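PDB 4QGO: DNA-entry nuclease (Competence-specific nuclease) from Streptococcus agalactiae ILRI112, which probably cleaves DNA as a non-specific endonuclease of the beta-beta-alpha (His-Me finger) family, and is regarded as a virulence factor. Local coordinates for residues Q15-N20 with L177-T182; P26-Y29 with Y34-N37. The protein carries 1 engineered substitution. One frame throughout, in Å; residues are numbered along the deposited sequence.

Contact 1: Q15-N20 with L177-T182; sequences QNNLKN and LYRNDT
Asn17 and Arg179 bring the two backbones to within 5.9 Å, CA to CA, where a middle turn of helix 12-22 meets the loop that leaves strand 170-177; the CA atoms of Leu18 and Leu177 follow at 7.8 Å, from Leu18 CA to Leu177 CA. This is a helix laid against the end of a strand of the large antiparallel sheet in the His-Me finger nuclease domain, and it buries a modest 152 Å². No direct hydrogen bond crosses it.

The inner half is apolar. Leu18 leaves the helix pointing away from the loop, but with CG anti to the backbone N (chi1 -178°) it swings CD1 back to lie 3.9 Å from CD1 of Leu177, methyl against methyl. Leu177 itself points at the helix, where it also touches Ala21 and Ile22 in the next turn.

Further out, the amide of Asn17 rests on the aliphatic part of Arg179: ND2 is 3.4 Å from CD, and CG of the asparagine is 3.8 Å from CG of the arginine. The two chains cross at a slant, and the amide plane stands nearly upright to the guanidinium plane, 84° apart. The bend at chi3 (-56°) carries the guanidinium beyond the amide, and its NE forms a salt bridge with Asp183.

Two waters tie the polar edges together, one for each end of the Asn17 amide. ND2 and Arg179 NH1 both donate to the first, which bridges the two groups. The second water donates to Asn17 OD1 at 2.7 Å and to the Arg179 backbone O at 3.0 Å, while Asn20 ND2, one helical turn on, donates to it from 3.1 Å.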
# COMPACT_ATOMS: atom_id res chain seq x y z
N GLN A 15 12.26 -10.95 5.05
CA GLN A 15 11.80 -11.94 4.09
C GLN A 15 11.02 -13.08 4.75
O GLN A 15 10.06 -13.59 4.18
CB GLN A 15 12.97 -12.48 3.25
CG GLN A 15 13.55 -11.43 2.32
CD GLN A 15 14.74 -11.93 1.52
OE1 GLN A 15 14.65 -12.94 0.83
NE2 GLN A 15 15.86 -11.22 1.62
N ASN A 16 11.43 -13.48 5.95
CA ASN A 16 10.68 -14.47 6.71
C ASN A 16 9.27 -13.97 7.05
O ASN A 16 8.28 -14.69 6.90
CB ASN A 16 11.43 -14.86 7.99
CG ASN A 16 12.68 -15.68 7.71
OD1 ASN A 16 12.88 -16.16 6.59
ND2 ASN A 16 13.52 -15.86 8.72
N ASN A 17 9.18 -12.72 7.48
CA ASN A 17 7.88 -12.12 7.77
C ASN A 17 7.01 -12.07 6.51
O ASN A 17 5.82 -12.38 6.56
CB ASN A 17 8.04 -10.74 8.39
CG ASN A 17 8.53 -10.80 9.82
OD1 ASN A 17 8.20 -11.74 10.55
ND2 ASN A 17 9.31 -9.81 10.23
N LEU A 18 7.63 -11.69 5.39
CA LEU A 18 6.93 -11.64 4.11
C LEU A 18 6.37 -13.02 3.77
O LEU A 18 5.20 -13.14 3.43
CB LEU A 18 7.87 -11.14 3.00
CG LEU A 18 7.24 -11.01 1.62
CD1 LEU A 18 6.04 -10.06 1.67
CD2 LEU A 18 8.27 -10.54 0.61
N LYS A 19 7.20 -14.06 3.88
CA LYS A 19 6.76 -15.42 3.59
C LYS A 19 5.59 -15.85 4.48
O LYS A 19 4.64 -16.47 4.00
CB LYS A 19 7.92 -16.40 3.74
CG LYS A 19 7.52 -17.85 3.51
N ASN A 20 5.66 -15.52 5.76
CA ASN A 20 4.58 -15.85 6.68
C ASN A 20 3.28 -15.14 6.33
O ASN A 20 2.19 -15.67 6.55
CB ASN A 20 4.96 -15.50 8.12
CG ASN A 20 6.11 -16.34 8.65
OD1 ASN A 20 6.36 -17.44 8.16
ND2 ASN A 20 6.80 -15.83 9.66
N LEU A 177 0.29 -5.81 5.38
CA LEU A 177 0.83 -7.07 5.92
C LEU A 177 1.40 -6.81 7.32
O LEU A 177 2.27 -5.95 7.49
CB LEU A 177 1.90 -7.65 5.00
CG LEU A 177 1.48 -7.89 3.54
CD1 LEU A 177 2.63 -8.54 2.78
CD2 LEU A 177 0.22 -8.73 3.47
N TYR A 178 0.87 -7.52 8.31
CA TYR A 178 1.31 -7.41 9.71
C TYR A 178 2.09 -8.67 10.10
O TYR A 178 1.77 -9.77 9.63
CB TYR A 178 0.13 -7.23 10.66
CG TYR A 178 -0.72 -5.99 10.36
CD1 TYR A 178 -0.36 -4.75 10.86
CD2 TYR A 178 -1.86 -6.08 9.58
CE1 TYR A 178 -1.12 -3.62 10.58
CE2 TYR A 178 -2.63 -4.97 9.30
CZ TYR A 178 -2.26 -3.74 9.80
OH TYR A 178 -3.01 -2.63 9.52
N ARG A 179 3.10 -8.52 10.95
CA ARG A 179 3.94 -9.66 11.35
C ARG A 179 3.17 -10.64 12.21
O ARG A 179 3.52 -11.83 12.27
CB ARG A 179 5.13 -9.19 12.19
CG ARG A 179 6.15 -8.34 11.47
CD ARG A 179 7.33 -8.03 12.40
NE ARG A 179 6.88 -7.41 13.64
CZ ARG A 179 7.64 -7.24 14.72
NH1 ARG A 179 8.89 -7.67 14.72
NH2 ARG A 179 7.14 -6.66 15.80
N ASN A 180 2.16 -10.13 12.89
CA ASN A 180 1.44 -10.87 13.90
C ASN A 180 0.11 -10.19 14.17
O ASN A 180 -0.23 -9.18 13.54
CB ASN A 180 2.27 -10.95 15.19
CG ASN A 180 2.67 -9.58 15.70
OD1 ASN A 180 1.83 -8.69 15.84
ND2 ASN A 180 3.96 -9.40 15.97
N ASP A 181 -0.65 -10.71 15.12
CA ASP A 181 -2.00 -10.21 15.33
C ASP A 181 -2.05 -8.89 16.08
O ASP A 181 -3.10 -8.25 16.11
CB ASP A 181 -2.87 -11.25 16.04
CG ASP A 181 -3.28 -12.38 15.12
OD1 ASP A 181 -3.21 -12.20 13.88
OD2 ASP A 181 -3.69 -13.44 15.64
N THR A 182 -0.94 -8.45 16.67
CA THR A 182 -0.98 -7.28 17.55
C THR A 182 -0.24 -6.02 17.08
O THR A 182 -0.54 -4.93 17.55
CB THR A 182 -0.52 -7.64 18.97
OG1 THR A 182 0.81 -8.18 18.92
CG2 THR A 182 -1.45 -8.67 19.57
O HOH W 1 10.32 -9.74 12.99
O HOH W 2 5.84 -13.07 10.82

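Contact 2: P26-Y29 with Y34-N37; sequences PFQY and YELN
Phe27 and Tyr34 set their rings by different torsions: Phe27 CG sits between its backbone N and carbonyl carbon (chi1 56°), Tyr34 CG anti to its carbonyl carbon (chi1 -75°). The two side chains consequently run alongside each other, with Phe27 CD1 3.6 Å from Tyr34 CD1 and the ring planes steeply inclined. Tyr29, on the same face, turns an edge toward Tyr34: its CD1 stands 3.5 Å above the Tyr34 ring, offset toward the rim near CZ, in a T-shaped pair with centroids 5.2 Å apart. Both tyrosine hydroxyls bond to Asp9, that of Tyr29 to the carboxylate and that of Tyr34 to the backbone O. Leu36 extends this face, its CD2 packing on Phe27 CB.

Across the opposite face Gln28 and Glu35 reach out side by side, Gln28 CG in loose contact with Glu35 CB. Their backbones form the hydrogen-bonded pair: Gln28 N gives to Glu35 O at 3.0 Å, and Glu35 N returns a 2.9 Å bond to Gln28 O. At the open end Asn37 N donates to Pro26 O over 2.8 Å. Phe27–Leu36 and Tyr29–Tyr34 are the non-hydrogen-bonded pairs on either side of Gln28–Glu35, the regular alternation of an antiparallel beta hairpin, here with an aromatic cluster on one face.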
# COMPACT_ATOMS: atom_id res chain seq x y z
N PRO A 26 6.46 -17.45 -4.56
CA PRO A 26 7.81 -16.97 -4.87
C PRO A 26 7.87 -15.45 -4.76
O PRO A 26 6.86 -14.76 -4.94
CB PRO A 26 8.03 -17.40 -6.32
CG PRO A 26 6.69 -17.75 -6.86
CD PRO A 26 5.82 -18.12 -5.71
N PHE A 27 9.04 -14.94 -4.40
CA PHE A 27 9.22 -13.50 -4.43
C PHE A 27 10.65 -13.16 -4.77
O PHE A 27 11.57 -13.96 -4.56
CB PHE A 27 8.79 -12.84 -3.12
CG PHE A 27 9.46 -13.38 -1.90
CD1 PHE A 27 10.71 -12.92 -1.51
CD2 PHE A 27 8.83 -14.33 -1.11
CE1 PHE A 27 11.32 -13.41 -0.37
CE2 PHE A 27 9.44 -14.82 0.02
CZ PHE A 27 10.68 -14.36 0.40
N GLN A 28 10.84 -11.97 -5.33
CA GLN A 28 12.18 -11.47 -5.56
C GLN A 28 12.23 -9.97 -5.36
O GLN A 28 11.26 -9.28 -5.63
CB GLN A 28 12.68 -11.84 -6.96
CG GLN A 28 11.83 -11.28 -8.08
CD GLN A 28 12.27 -11.77 -9.44
OE1 GLN A 28 11.60 -12.58 -10.07
NE2 GLN A 28 13.41 -11.28 -9.89
N TYR A 29 13.37 -9.49 -4.87
CA TYR A 29 13.58 -8.07 -4.65
C TYR A 29 14.04 -7.44 -5.94
O TYR A 29 15.02 -7.87 -6.54
CB TYR A 29 14.64 -7.89 -3.58
CG TYR A 29 14.82 -6.47 -3.08
CD1 TYR A 29 14.08 -6.00 -2.01
CD2 TYR A 29 15.76 -5.62 -3.67
CE1 TYR A 29 14.26 -4.71 -1.53
CE2 TYR A 29 15.95 -4.32 -3.18
CZ TYR A 29 15.19 -3.89 -2.12
OH TYR A 29 15.37 -2.61 -1.63
N TYR A 34 9.31 -5.99 -3.47
CA TYR A 34 9.25 -7.42 -3.73
C TYR A 34 8.16 -7.72 -4.75
O TYR A 34 6.98 -7.44 -4.51
CB TYR A 34 9.02 -8.21 -2.43
CG TYR A 34 10.25 -8.30 -1.57
CD1 TYR A 34 11.18 -9.31 -1.76
CD2 TYR A 34 10.48 -7.37 -0.57
CE1 TYR A 34 12.32 -9.39 -0.98
CE2 TYR A 34 11.62 -7.44 0.22
CZ TYR A 34 12.53 -8.45 0.01
OH TYR A 34 13.67 -8.53 0.79
N GLU A 35 8.58 -8.28 -5.88
CA GLU A 35 7.66 -8.81 -6.85
C GLU A 35 7.23 -10.18 -6.33
O GLU A 35 8.09 -10.98 -5.92
CB GLU A 35 8.36 -8.94 -8.20
CG GLU A 35 7.51 -9.46 -9.33
CD GLU A 35 8.30 -9.66 -10.61
OE1 GLU A 35 7.86 -10.46 -11.47
OE2 GLU A 35 9.37 -9.03 -10.77
N LEU A 36 5.93 -10.44 -6.31
CA LEU A 36 5.40 -11.70 -5.78
C LEU A 36 4.81 -12.53 -6.89
O LEU A 36 4.14 -12.00 -7.77
CB LEU A 36 4.29 -11.41 -4.77
CG LEU A 36 4.61 -10.40 -3.67
CD1 LEU A 36 3.41 -10.27 -2.74
CD2 LEU A 36 5.86 -10.79 -2.91
N ASN A 37 5.04 -13.85 -6.83
CA ASN A 37 4.36 -14.76 -7.75
C ASN A 37 4.56 -14.39 -9.23
O ASN A 37 3.63 -14.48 -10.03
CB ASN A 37 2.86 -14.82 -7.42
CG ASN A 37 2.16 -16.04 -8.01
OD1 ASN A 37 2.70 -17.14 -8.01
ND2 ASN A 37 0.95 -15.83 -8.51

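In the fold
Helix 12-22 joins the two contacts, whose centres lie about 15 Å apart. After a short linker it is followed by the hairpin of contact 2, and the whole of contact 2 is nested in the long loop closed by contact 1. Strand 27-30 is an outermost strand of the seven-stranded antiparallel sheet; 33-36 pairs next with 201-207, then come 188-195 and 170-177, the strand that feeds the loop of contact 1. The helix thus packs against both regions of this sheet: Leu18 presents CD2 to Phe27 and Tyr34, and Gln15 CG comes within 3.3 Å of Tyr34 OH. Contact 1 therefore joins the helix to the far part of the sheet, while contact 2 forms the sheet edge that the same helix covers.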